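Local structure of putative lipoprotein (Campylobacter jejuni subsp. jejuni, 2G5G) at residues Ser59-Phe64 / Val127-Tyr132. The protein binds heme as a cofacial pair in a dimer and probably takes part in bacterial heme uptake or transport. Sequence-based numbering, arbitrary orientation.
Sequences SQVMIF and VNVVFY
F64 lays one face of its ring against V130: the methyl CG2 of V130 stands 3.7 Å from the ring centroid and only 4° off the ring normal, a nearly ideal CH-pi contact. Centred in this way, CG2 is about equally far from all six ring carbons. Beyond the methyl, ring atom CE1 of F64 also meets the backbone of the facing helix, lying 3.7 Å from CA of V130 and 3.6 Å from O of V129, the oxygen approaching the ring obliquely. V129 adds its own side chain, CG1 meeting CD1 of F64 at 3.9 Å as the two side chains pass one another on opposed courses. One turn earlier, V61 extends the apolar strip with a looser touch, its CG1 4.3 Å from CG2 of V129.

The torsions account for this fit. In F64, CG is anti to the backbone N (chi1 176°), which carries the ring toward the facing helix. V130 places CG2 opposite its own carbonyl carbon, and this is the branch that meets the ring.

Helices 54-73 and 124-131 run nearly parallel here, their segment axes 19° apart and 10.2 Å apart at closest approach, a separation bridged by the F64 side chain together with V129 and V130. F126 and the loop residues S133 and S135 also touch F64, while V130 packs on I137 of strand 137-141. Helix 124-131 thus packs against both helix 54-73 and an outermost strand of the mixed sheet, so that the contact joins two helices of the ChaN family region, one of them seated on that strand. With neither salt bridge nor hydrogen bond linking the segments, their mutual hold rests on dispersion and the hydrophobic effect, concentrated on a single aromatic side chain.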
loop_
_atom_site.group_PDB
_atom_site.type_symbol
_atom_site.label_atom_id
_atom_site.label_comp_id
_atom_site.label_asym_id
_atom_site.label_seq_id
_atom_site.Cartn_x
_atom_site.Cartn_y
_atom_site.Cartn_z
ATOM N N SER A 59 -23.298 20.777 4.604
ATOM C CA SER A 59 -22.663 22.082 4.383
ATOM C C SER A 59 -22.201 22.335 2.924
ATOM O O SER A 59 -22.342 23.432 2.387
ATOM C CB SER A 59 -21.479 22.194 5.358
ATOM O OG SER A 59 -21.975 22.331 6.689
ATOM N N GLN A 60 -21.665 21.298 2.304
ATOM C CA GLN A 60 -21.212 21.368 0.913
ATOM C C GLN A 60 -22.374 21.692 -0.028
ATOM O O GLN A 60 -22.249 22.535 -0.897
ATOM C CB GLN A 60 -20.519 20.084 0.524
ATOM C CG GLN A 60 -19.296 19.802 1.334
ATOM C CD GLN A 60 -18.921 18.329 1.404
ATOM O OE1 GLN A 60 -19.373 17.506 0.607
ATOM N NE2 GLN A 60 -18.058 17.991 2.372
ATOM N N VAL A 61 -23.516 21.044 0.182
ATOM C CA VAL A 61 -24.718 21.297 -0.615
ATOM C C VAL A 61 -25.215 22.726 -0.453
ATOM O O VAL A 61 -25.546 23.382 -1.441
ATOM C CB VAL A 61 -25.837 20.219 -0.326
ATOM C CG1 VAL A 61 -27.186 20.613 -0.950
ATOM C CG2 VAL A 61 -25.391 18.854 -0.779
HETATM N N MSE A 62 -25.220 23.231 0.780
HETATM C CA MSE A 62 -25.666 24.587 1.056
HETATM C C MSE A 62 -24.792 25.619 0.367
HETATM O O MSE A 62 -25.296 26.575 -0.245
HETATM C CB MSE A 62 -25.665 24.849 2.567
HETATM C CG MSE A 62 -26.714 24.026 3.318
HETATM SE SE MSE A 62 -26.514 24.288 5.268
HETATM C CE MSE A 62 -26.444 26.228 5.300
ATOM N N ILE A 63 -23.478 25.441 0.486
ATOM C CA ILE A 63 -22.532 26.400 -0.110
ATOM C C ILE A 63 -22.645 26.283 -1.650
ATOM O O ILE A 63 -22.798 27.286 -2.333
ATOM C CB ILE A 63 -21.086 26.101 0.323
ATOM C CG1 ILE A 63 -20.929 26.272 1.837
ATOM C CG2 ILE A 63 -20.082 27.022 -0.472
ATOM C CD1 ILE A 63 -19.629 25.618 2.396
ATOM N N PHE A 64 -22.549 25.068 -2.180
ATOM C CA PHE A 64 -22.684 24.920 -3.644
ATOM C C PHE A 64 -23.967 25.588 -4.159
ATOM O O PHE A 64 -23.916 26.404 -5.074
ATOM C CB PHE A 64 -22.564 23.465 -4.117
ATOM C CG PHE A 64 -22.787 23.280 -5.612
ATOM C CD1 PHE A 64 -23.994 22.770 -6.076
ATOM C CD2 PHE A 64 -21.820 23.665 -6.548
ATOM C CE1 PHE A 64 -24.233 22.613 -7.439
ATOM C CE2 PHE A 64 -22.057 23.519 -7.924
ATOM C CZ PHE A 64 -23.262 22.979 -8.370
ATOM N N VAL A 127 -22.712 15.231 -5.054
ATOM C CA VAL A 127 -22.393 14.973 -6.453
ATOM C C VAL A 127 -23.656 15.009 -7.339
ATOM O O VAL A 127 -23.575 15.420 -8.492
ATOM C CB VAL A 127 -21.617 13.666 -6.652
ATOM C CG1 VAL A 127 -21.407 13.396 -8.130
ATOM C CG2 VAL A 127 -20.272 13.718 -5.954
ATOM N N ASN A 128 -24.809 14.616 -6.792
ATOM C CA ASN A 128 -26.064 14.669 -7.544
ATOM C C ASN A 128 -26.478 16.071 -7.839
ATOM O O ASN A 128 -26.780 16.380 -8.988
ATOM C CB ASN A 128 -27.218 13.909 -6.860
ATOM C CG ASN A 128 -27.337 12.482 -7.348
ATOM O OD1 ASN A 128 -26.487 11.636 -7.051
ATOM N ND2 ASN A 128 -28.392 12.205 -8.115
ATOM N N VAL A 129 -26.464 16.922 -6.805
ATOM C CA VAL A 129 -26.797 18.330 -6.939
ATOM C C VAL A 129 -25.834 19.020 -7.905
ATOM O O VAL A 129 -26.252 19.860 -8.719
ATOM C CB VAL A 129 -26.807 19.067 -5.568
ATOM C CG1 VAL A 129 -27.127 20.522 -5.757
ATOM C CG2 VAL A 129 -27.842 18.458 -4.639
ATOM N N VAL A 130 -24.555 18.658 -7.820
ATOM C CA VAL A 130 -23.542 19.242 -8.712
ATOM C C VAL A 130 -23.792 18.816 -10.166
ATOM O O VAL A 130 -23.951 19.676 -11.064
ATOM C CB VAL A 130 -22.106 18.903 -8.277
ATOM C CG1 VAL A 130 -21.091 19.326 -9.350
ATOM C CG2 VAL A 130 -21.792 19.628 -6.956
ATOM N N PHE A 131 -23.838 17.500 -10.360
ATOM C CA PHE A 131 -23.951 16.910 -11.674
ATOM C C PHE A 131 -25.105 17.462 -12.503
ATOM O O PHE A 131 -24.894 17.733 -13.683
ATOM C CB PHE A 131 -23.992 15.387 -11.628
ATOM C CG PHE A 131 -23.930 14.760 -12.985
ATOM C CD1 PHE A 131 -22.706 14.647 -13.657
ATOM C CD2 PHE A 131 -25.099 14.335 -13.628
ATOM C CE1 PHE A 131 -22.634 14.087 -14.927
ATOM C CE2 PHE A 131 -25.042 13.783 -14.899
ATOM C CZ PHE A 131 -23.807 13.646 -15.551
ATOM N N TYR A 132 -26.275 17.680 -11.878
ATOM C CA TYR A 132 -27.499 18.133 -12.582
ATOM C C TYR A 132 -27.712 19.630 -12.689
ATOM O O TYR A 132 -28.721 20.080 -13.266
ATOM C CB TYR A 132 -28.753 17.443 -12.013
ATOM C CG TYR A 132 -28.692 15.952 -12.238
ATOM C CD1 TYR A 132 -28.434 15.078 -11.175
ATOM C CD2 TYR A 132 -28.812 15.413 -13.526
ATOM C CE1 TYR A 132 -28.336 13.699 -11.379
ATOM C CE2 TYR A 132 -28.716 14.026 -13.742
ATOM C CZ TYR A 132 -28.494 13.175 -12.661
ATOM O OH TYR A 132 -28.396 11.812 -12.849
#